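Local coordinates for protein aftrax (PDB 3ZC0) that binds duplex RNA and cleaves it as the archaeal form of C3PO, a magnesium-dependent ribonuclease of the Translin/TRAX family, at residues R12-V26 and K62-L76. The protein carries 1 engineered substitution. Residues are numbered along the deposited sequence; the frame is centred on the assembly and turned at random.
With nucleotides of chain O.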
loop_
_atom_site.group_PDB
_atom_site.type_symbol
_atom_site.label_atom_id
_atom_site.label_comp_id
_atom_site.label_asym_id
_atom_site.label_seq_id
_atom_site.Cartn_x
_atom_site.Cartn_y
_atom_site.Cartn_z
ATOM N N ARG E 12 15.744 -24.526 23.093
ATOM C CA ARG E 12 15.541 -23.084 23.153
ATOM C C ARG E 12 14.304 -22.688 22.377
ATOM O O ARG E 12 13.516 -21.874 22.847
ATOM C CB ARG E 12 16.743 -22.338 22.576
ATOM C CG ARG E 12 16.610 -20.832 22.648
ATOM C CD ARG E 12 16.340 -20.391 24.071
ATOM N NE ARG E 12 16.513 -18.954 24.233
ATOM C CZ ARG E 12 16.504 -18.341 25.409
ATOM N NH1 ARG E 12 16.331 -19.054 26.512
ATOM N NH2 ARG E 12 16.668 -17.026 25.487
ATOM N N LEU E 13 14.144 -23.265 21.187
ATOM C CA LEU E 13 12.994 -22.991 20.338
ATOM C C LEU E 13 11.671 -23.300 21.068
ATOM O O LEU E 13 10.738 -22.494 21.034
ATOM C CB LEU E 13 13.119 -23.774 19.034
ATOM C CG LEU E 13 13.206 -23.010 17.712
ATOM C CD1 LEU E 13 13.529 -21.556 17.906
ATOM C CD2 LEU E 13 14.252 -23.657 16.855
ATOM N N GLU E 14 11.603 -24.444 21.753
ATOM C CA GLU E 14 10.381 -24.815 22.471
ATOM C C GLU E 14 10.083 -23.832 23.594
ATOM O O GLU E 14 8.945 -23.340 23.762
ATOM C CB GLU E 14 10.494 -26.238 23.002
ATOM C CG GLU E 14 10.254 -27.270 21.918
ATOM C CD GLU E 14 10.534 -28.678 22.367
ATOM O OE1 GLU E 14 11.042 -28.851 23.498
ATOM O OE2 GLU E 14 10.248 -29.607 21.581
ATOM N N GLU E 15 11.131 -23.536 24.344
ATOM C CA GLU E 15 11.063 -22.520 25.374
ATOM C C GLU E 15 10.518 -21.179 24.824
ATOM O O GLU E 15 9.626 -20.561 25.418
ATOM C CB GLU E 15 12.457 -22.346 25.964
ATOM C CG GLU E 15 12.509 -21.965 27.416
ATOM C CD GLU E 15 13.864 -22.269 28.001
ATOM O OE1 GLU E 15 14.730 -22.779 27.242
ATOM O OE2 GLU E 15 14.058 -22.004 29.210
ATOM N N LEU E 16 11.042 -20.745 23.680
ATOM C CA LEU E 16 10.643 -19.465 23.118
ATOM C C LEU E 16 9.205 -19.534 22.650
ATOM O O LEU E 16 8.477 -18.564 22.800
ATOM C CB LEU E 16 11.559 -19.032 21.977
ATOM C CG LEU E 16 12.980 -18.697 22.419
ATOM C CD1 LEU E 16 13.809 -18.162 21.261
ATOM C CD2 LEU E 16 12.941 -17.709 23.551
ATOM N N GLU E 17 8.790 -20.675 22.103
ATOM C CA GLU E 17 7.411 -20.827 21.653
ATOM C C GLU E 17 6.488 -20.541 22.812
ATOM O O GLU E 17 5.691 -19.586 22.767
ATOM C CB GLU E 17 7.155 -22.232 21.121
ATOM C CG GLU E 17 5.897 -22.368 20.273
ATOM C CD GLU E 17 5.719 -23.778 19.717
ATOM O OE1 GLU E 17 6.430 -24.705 20.176
ATOM O OE2 GLU E 17 4.872 -23.960 18.814
ATOM N N ALA E 18 6.651 -21.335 23.872
ATOM C CA ALA E 18 5.830 -21.201 25.084
ATOM C C ALA E 18 5.815 -19.796 25.732
ATOM O O ALA E 18 4.730 -19.196 25.970
ATOM C CB ALA E 18 6.261 -22.224 26.086
ATOM N N ALA E 19 7.014 -19.296 26.031
ATOM C CA ALA E 19 7.190 -17.935 26.524
ATOM C C ALA E 19 6.443 -16.935 25.650
ATOM O O ALA E 19 5.613 -16.181 26.153
ATOM C CB ALA E 19 8.665 -17.572 26.583
ATOM N N ARG E 20 6.734 -16.939 24.347
ATOM C CA ARG E 20 6.069 -16.048 23.393
ATOM C C ARG E 20 4.534 -16.057 23.532
ATOM O O ARG E 20 3.918 -14.999 23.639
ATOM C CB ARG E 20 6.476 -16.398 21.965
ATOM C CG ARG E 20 5.909 -15.494 20.893
ATOM C CD ARG E 20 6.803 -15.540 19.680
ATOM N NE ARG E 20 6.275 -14.798 18.541
ATOM C CZ ARG E 20 5.362 -15.289 17.716
ATOM N NH1 ARG E 20 4.879 -16.508 17.950
ATOM N NH2 ARG E 20 4.932 -14.566 16.683
ATOM N N GLU E 21 3.921 -17.239 23.550
ATOM C CA GLU E 21 2.462 -17.299 23.704
ATOM C C GLU E 21 1.999 -16.597 24.976
ATOM O O GLU E 21 1.042 -15.786 24.953
ATOM C CB GLU E 21 1.960 -18.745 23.689
ATOM C CG GLU E 21 2.096 -19.441 22.345
ATOM C CD GLU E 21 1.158 -18.901 21.277
ATOM O OE1 GLU E 21 0.122 -18.280 21.615
ATOM O OE2 GLU E 21 1.463 -19.111 20.083
ATOM N N GLU E 22 2.693 -16.885 26.078
ATOM C CA GLU E 22 2.316 -16.263 27.348
ATOM C C GLU E 22 2.485 -14.745 27.340
ATOM O O GLU E 22 1.560 -14.002 27.686
ATOM C CB GLU E 22 3.074 -16.878 28.525
ATOM C CG GLU E 22 2.217 -17.808 29.387
ATOM C CD GLU E 22 0.789 -17.290 29.598
ATOM O OE1 GLU E 22 0.606 -16.239 30.281
ATOM O OE2 GLU E 22 -0.147 -17.949 29.073
ATOM N N LEU E 23 3.675 -14.303 26.935
ATOM C CA LEU E 23 4.020 -12.892 26.787
ATOM C C LEU E 23 2.971 -12.162 25.951
ATOM O O LEU E 23 2.559 -11.065 26.301
ATOM C CB LEU E 23 5.402 -12.758 26.152
ATOM C CG LEU E 23 6.273 -11.560 26.531
ATOM C CD1 LEU E 23 6.869 -10.897 25.297
ATOM C CD2 LEU E 23 5.505 -10.549 27.352
ATOM N N LEU E 24 2.519 -12.786 24.866
ATOM C CA LEU E 24 1.463 -12.200 24.048
ATOM C C LEU E 24 0.202 -12.009 24.875
ATOM O O LEU E 24 -0.402 -10.925 24.842
ATOM C CB LEU E 24 1.146 -13.066 22.837
ATOM C CG LEU E 24 2.206 -13.110 21.764
ATOM C CD1 LEU E 24 1.853 -14.155 20.710
ATOM C CD2 LEU E 24 2.350 -11.738 21.181
ATOM N N LYS E 25 -0.192 -13.046 25.621
ATOM C CA LYS E 25 -1.451 -12.959 26.376
ATOM C C LYS E 25 -1.421 -11.837 27.427
ATOM O O LYS E 25 -2.384 -11.036 27.589
ATOM C CB LYS E 25 -1.829 -14.303 27.013
ATOM C CG LYS E 25 -2.327 -15.363 26.012
ATOM C CD LYS E 25 -3.005 -16.554 26.713
ATOM C CE LYS E 25 -2.975 -17.831 25.859
ATOM N NZ LYS E 25 -1.657 -18.551 25.913
ATOM N N VAL E 26 -0.284 -11.761 28.101
ATOM C CA VAL E 26 -0.099 -10.805 29.175
ATOM C C VAL E 26 -0.026 -9.383 28.645
ATOM O O VAL E 26 -0.620 -8.468 29.224
ATOM C CB VAL E 26 1.149 -11.137 29.987
ATOM C CG1 VAL E 26 1.387 -10.075 31.036
ATOM C CG2 VAL E 26 0.968 -12.491 30.637
ATOM N N LYS E 62 4.772 -9.150 35.651
ATOM C CA LYS E 62 4.650 -10.418 34.928
ATOM C C LYS E 62 5.365 -10.283 33.590
ATOM O O LYS E 62 6.087 -11.191 33.157
ATOM C CB LYS E 62 3.184 -10.791 34.674
ATOM C CG LYS E 62 2.303 -10.929 35.925
ATOM C CD LYS E 62 1.745 -12.352 36.060
ATOM C CE LYS E 62 1.050 -12.838 34.778
ATOM N NZ LYS E 62 -0.447 -12.781 34.856
ATOM N N VAL E 63 5.165 -9.134 32.948
ATOM C CA VAL E 63 5.799 -8.844 31.673
ATOM C C VAL E 63 7.310 -8.814 31.809
ATOM O O VAL E 63 8.012 -9.524 31.092
ATOM C CB VAL E 63 5.319 -7.510 31.084
ATOM C CG1 VAL E 63 6.182 -7.115 29.905
ATOM C CG2 VAL E 63 3.886 -7.623 30.651
ATOM N N LYS E 64 7.812 -7.998 32.731
ATOM C CA LYS E 64 9.260 -7.852 32.894
ATOM C C LYS E 64 9.973 -9.176 33.233
ATOM O O LYS E 64 11.184 -9.284 33.053
ATOM C CB LYS E 64 9.612 -6.741 33.899
ATOM C CG LYS E 64 9.361 -5.328 33.376
ATOM C CD LYS E 64 10.166 -4.248 34.117
ATOM C CE LYS E 64 9.481 -3.766 35.399
ATOM N NZ LYS E 64 10.082 -2.490 35.922
ATOM N N ALA E 65 9.233 -10.186 33.702
ATOM C CA ALA E 65 9.829 -11.524 33.872
ATOM C C ALA E 65 10.484 -12.064 32.587
ATOM O O ALA E 65 11.453 -12.829 32.630
ATOM C CB ALA E 65 8.802 -12.520 34.393
ATOM N N TYR E 66 9.960 -11.641 31.443
ATOM C CA TYR E 66 10.369 -12.186 30.151
ATOM C C TYR E 66 11.602 -11.532 29.529
ATOM O O TYR E 66 11.909 -11.766 28.366
ATOM C CB TYR E 66 9.195 -12.114 29.170
ATOM C CG TYR E 66 8.067 -13.050 29.528
ATOM C CD1 TYR E 66 7.098 -12.672 30.440
ATOM C CD2 TYR E 66 7.988 -14.320 28.975
ATOM C CE1 TYR E 66 6.074 -13.521 30.776
ATOM C CE2 TYR E 66 6.962 -15.182 29.314
ATOM C CZ TYR E 66 6.003 -14.772 30.206
ATOM O OH TYR E 66 4.973 -15.609 30.550
ATOM N N ARG E 67 12.321 -10.713 30.287
ATOM C CA ARG E 67 13.514 -10.090 29.732
ATOM C C ARG E 67 14.584 -11.179 29.547
ATOM O O ARG E 67 15.581 -10.998 28.855
ATOM C CB ARG E 67 13.993 -8.906 30.593
ATOM C CG ARG E 67 15.141 -8.081 29.960
ATOM C CD ARG E 67 15.079 -6.581 30.282
ATOM N NE ARG E 67 15.259 -6.275 31.703
ATOM C CZ ARG E 67 14.293 -5.830 32.510
ATOM N NH1 ARG E 67 13.067 -5.637 32.039
ATOM N NH2 ARG E 67 14.552 -5.575 33.788
ATOM N N GLU E 68 14.338 -12.331 30.152
ATOM C CA GLU E 68 15.178 -13.506 29.963
ATOM C C GLU E 68 15.244 -13.939 28.491
ATOM O O GLU E 68 16.115 -14.702 28.087
ATOM C CB GLU E 68 14.623 -14.655 30.811
ATOM C CG GLU E 68 15.396 -15.952 30.699
ATOM C CD GLU E 68 14.666 -17.118 31.315
ATOM O OE1 GLU E 68 13.941 -16.903 32.316
ATOM O OE2 GLU E 68 14.818 -18.245 30.789
ATOM N N TYR E 69 14.316 -13.445 27.685
ATOM C CA TYR E 69 14.220 -13.883 26.306
ATOM C C TYR E 69 14.399 -12.729 25.332
ATOM O O TYR E 69 13.474 -12.379 24.609
ATOM C CB TYR E 69 12.858 -14.513 26.088
ATOM C CG TYR E 69 12.560 -15.681 27.002
ATOM C CD1 TYR E 69 13.323 -16.841 26.953
ATOM C CD2 TYR E 69 11.491 -15.633 27.890
ATOM C CE1 TYR E 69 13.030 -17.922 27.772
ATOM C CE2 TYR E 69 11.194 -16.701 28.711
ATOM C CZ TYR E 69 11.966 -17.846 28.653
ATOM O OH TYR E 69 11.673 -18.918 29.472
ATOM N N PRO E 70 15.603 -12.148 25.285
ATOM C CA PRO E 70 15.791 -10.915 24.523
ATOM C C PRO E 70 15.656 -11.147 23.015
ATOM O O PRO E 70 15.545 -10.172 22.270
ATOM C CB PRO E 70 17.223 -10.502 24.878
ATOM C CG PRO E 70 17.629 -11.374 26.006
ATOM C CD PRO E 70 16.880 -12.639 25.817
ATOM N N GLU E 71 15.664 -12.405 22.576
ATOM C CA GLU E 71 15.348 -12.716 21.187
ATOM C C GLU E 71 13.938 -12.242 20.822
ATOM O O GLU E 71 13.689 -11.931 19.661
ATOM C CB GLU E 71 15.435 -14.221 20.907
ATOM C CG GLU E 71 16.788 -14.850 21.099
ATOM C CD GLU E 71 16.844 -15.688 22.355
ATOM O OE1 GLU E 71 16.438 -15.175 23.427
ATOM O OE2 GLU E 71 17.283 -16.860 22.268
ATOM N N ILE E 72 13.017 -12.215 21.791
ATOM C CA ILE E 72 11.646 -11.785 21.519
ATOM C C ILE E 72 11.100 -10.647 22.375
ATOM O O ILE E 72 10.091 -10.039 22.014
ATOM C CB ILE E 72 10.626 -12.936 21.626
ATOM C CG1 ILE E 72 10.409 -13.333 23.072
ATOM C CG2 ILE E 72 11.040 -14.113 20.786
ATOM C CD1 ILE E 72 9.273 -14.305 23.244
ATOM N N TYR E 73 11.739 -10.362 23.503
ATOM C CA TYR E 73 11.187 -9.393 24.461
ATOM C C TYR E 73 10.988 -7.966 23.902
ATOM O O TYR E 73 9.880 -7.405 23.958
ATOM C CB TYR E 73 12.032 -9.361 25.743
ATOM C CG TYR E 73 11.520 -8.426 26.828
ATOM C CD1 TYR E 73 10.500 -8.819 27.699
ATOM C CD2 TYR E 73 12.072 -7.160 26.989
ATOM C CE1 TYR E 73 10.048 -7.971 28.696
ATOM C CE2 TYR E 73 11.632 -6.307 27.977
ATOM C CZ TYR E 73 10.617 -6.706 28.833
ATOM O OH TYR E 73 10.179 -5.828 29.819
ATOM N N PHE E 74 12.048 -7.390 23.355
ATOM C CA PHE E 74 11.968 -6.026 22.846
ATOM C C PHE E 74 11.119 -5.881 21.576
ATOM O O PHE E 74 10.405 -4.886 21.407
ATOM C CB PHE E 74 13.372 -5.463 22.691
ATOM C CG PHE E 74 14.146 -5.534 23.953
ATOM C CD1 PHE E 74 14.079 -4.507 24.869
ATOM C CD2 PHE E 74 14.881 -6.659 24.269
ATOM C CE1 PHE E 74 14.768 -4.580 26.063
ATOM C CE2 PHE E 74 15.569 -6.732 25.460
ATOM C CZ PHE E 74 15.512 -5.688 26.358
ATOM N N TYR E 75 11.173 -6.887 20.709
ATOM C CA TYR E 75 10.361 -6.912 19.499
ATOM C C TYR E 75 8.879 -6.816 19.811
ATOM O O TYR E 75 8.137 -6.191 19.062
ATOM C CB TYR E 75 10.630 -8.201 18.732
ATOM C CG TYR E 75 9.902 -8.329 17.419
ATOM C CD1 TYR E 75 10.381 -7.700 16.265
ATOM C CD2 TYR E 75 8.748 -9.112 17.314
ATOM C CE1 TYR E 75 9.721 -7.838 15.033
ATOM C CE2 TYR E 75 8.077 -9.258 16.090
ATOM C CZ TYR E 75 8.570 -8.618 14.953
ATOM O OH TYR E 75 7.914 -8.769 13.750
ATOM N N LEU E 76 8.462 -7.424 20.922
ATOM C CA LEU E 76 7.051 -7.552 21.260
ATOM C C LEU E 76 6.502 -6.507 22.240
ATOM O O LEU E 76 5.355 -6.054 22.105
ATOM C CB LEU E 76 6.796 -8.947 21.812
ATOM C CG LEU E 76 6.836 -10.072 20.781
ATOM C CD1 LEU E 76 6.815 -11.423 21.467
ATOM C CD2 LEU E 76 5.662 -9.959 19.819
ATOM P P G O 9 4.814 -10.770 15.972
ATOM O OP1 G O 9 5.741 -11.601 16.790
ATOM O OP2 G O 9 5.235 -10.310 14.626
ATOM O "O5'" G O 9 3.458 -11.581 15.813
ATOM C "C5'" G O 9 2.590 -11.789 16.919
ATOM C "C4'" G O 9 1.268 -12.318 16.449
ATOM O "O4'" G O 9 0.494 -11.259 15.838
ATOM C "C3'" G O 9 1.380 -13.366 15.367
ATOM O "O3'" G O 9 1.648 -14.631 15.921
ATOM C "C2'" G O 9 0.044 -13.271 14.640
ATOM O "O2'" G O 9 -0.949 -14.029 15.307
ATOM C "C1'" G O 9 -0.290 -11.781 14.787
ATOM N N9 G O 9 -0.024 -10.997 13.562
ATOM C C8 G O 9 1.067 -10.195 13.279
ATOM N N7 G O 9 1.003 -9.624 12.103
ATOM C C5 G O 9 -0.208 -10.074 11.582
ATOM C C6 G O 9 -0.842 -9.806 10.344
ATOM O O6 G O 9 -0.448 -9.088 9.426
ATOM N N1 G O 9 -2.062 -10.473 10.227
ATOM C C2 G O 9 -2.621 -11.301 11.175
ATOM N N2 G O 9 -3.810 -11.855 10.877
ATOM N N3 G O 9 -2.042 -11.560 12.335
ATOM C C4 G O 9 -0.855 -10.919 12.469
ATOM P P C O 8 6.132 -5.281 13.937
ATOM O OP1 C O 8 7.483 -5.713 14.359
ATOM O OP2 C O 8 5.725 -5.361 12.516
ATOM O "O5'" C O 8 5.080 -6.158 14.746
ATOM C "C5'" C O 8 5.270 -6.440 16.122
ATOM C "C4'" C O 8 4.037 -7.050 16.738
ATOM O "O4'" C O 8 2.883 -6.222 16.445
ATOM C "C3'" C O 8 3.643 -8.426 16.225
ATOM O "O3'" C O 8 4.388 -9.473 16.823
ATOM C "C2'" C O 8 2.156 -8.485 16.548
ATOM O "O2'" C O 8 1.951 -8.821 17.910
ATOM C "C1'" C O 8 1.731 -7.030 16.329
ATOM N N1 C O 8 1.144 -6.835 14.989
ATOM C C2 C O 8 -0.163 -7.279 14.768
ATOM O O2 C O 8 -0.786 -7.812 15.699
ATOM N N3 C O 8 -0.703 -7.112 13.536
ATOM C C4 C O 8 0.016 -6.534 12.560
ATOM N N4 C O 8 -0.546 -6.381 11.356
ATOM C C5 C O 8 1.350 -6.078 12.770
ATOM C C6 C O 8 1.869 -6.247 13.989
ATOM P P U O 10 2.333 -15.760 15.026
ATOM O OP1 U O 10 2.810 -16.840 15.938
ATOM O OP2 U O 10 3.296 -15.077 14.118
ATOM O "O5'" U O 10 1.104 -16.310 14.177
ATOM C "C5'" U O 10 1.268 -16.648 12.817
ATOM C "C4'" U O 10 -0.050 -16.804 12.112
ATOM O "O4'" U O 10 -0.714 -15.517 12.005
ATOM C "C3'" U O 10 0.079 -17.286 10.679
ATOM O "O3'" U O 10 0.188 -18.689 10.609
ATOM C "C2'" U O 10 -1.162 -16.721 10.009
ATOM O "O2'" U O 10 -2.294 -17.523 10.300
ATOM C "C1'" U O 10 -1.304 -15.380 10.729
ATOM N N1 U O 10 -0.591 -14.300 10.010
ATOM C C2 U O 10 -1.104 -13.839 8.813
ATOM O O2 U O 10 -2.122 -14.269 8.303
ATOM N N3 U O 10 -0.368 -12.839 8.228
ATOM C C4 U O 10 0.799 -12.270 8.702
ATOM O O4 U O 10 1.345 -11.377 8.055
ATOM C C5 U O 10 1.264 -12.801 9.944
ATOM C C6 U O 10 0.566 -13.770 10.532
#
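Arg12 grips Glu71 side-on: NE of Arg12 donates to OE2 of Glu71 at 3.0 Å, and NH2 of Arg12 to OE1 of Glu71 at 2.8 Å. The two groups are nearly coplanar, 28° apart. The guanidinium swings to Glu71 because CG stands anti to the backbone N (chi1 -178°) and the chain then bends at chi2; it lies at the edge of the Tyr69 ring, whose CD1 stands over one guanidinium face. A leucine here would probably leave the Glu71 carboxylate without its mate and free to turn.

The rest is mostly apolar. CB of Ala19 sits over one face of Tyr69, 3.4 Å from CE2 of Tyr69, while CD2 of Leu16 reaches CD1 of the same ring. Leu23 lays CG over the face of Tyr66 in a CH-pi contact, and its CD1 meets CD1 of Leu76 at 3.9 Å. Val26 closes the row against Val63.

The RNA backbone is met through Arg20, whose CB packs on CD1 of Ile72: NH1 of Arg20 donates to OP1 of U10 of chain O at 2.9 Å, and NH2 both to OP1 of G9 and to OP2 of U10 of that chain, linking successive phosphates.

Helix 6-42 thus packs along the end of helix 46-64, the connecting turn and the start of helix 73-94, placing Arg20 and Leu76 beside the bound strand; Pro70 and Phe74 meet Phe74 and Pro70 of a second subunit.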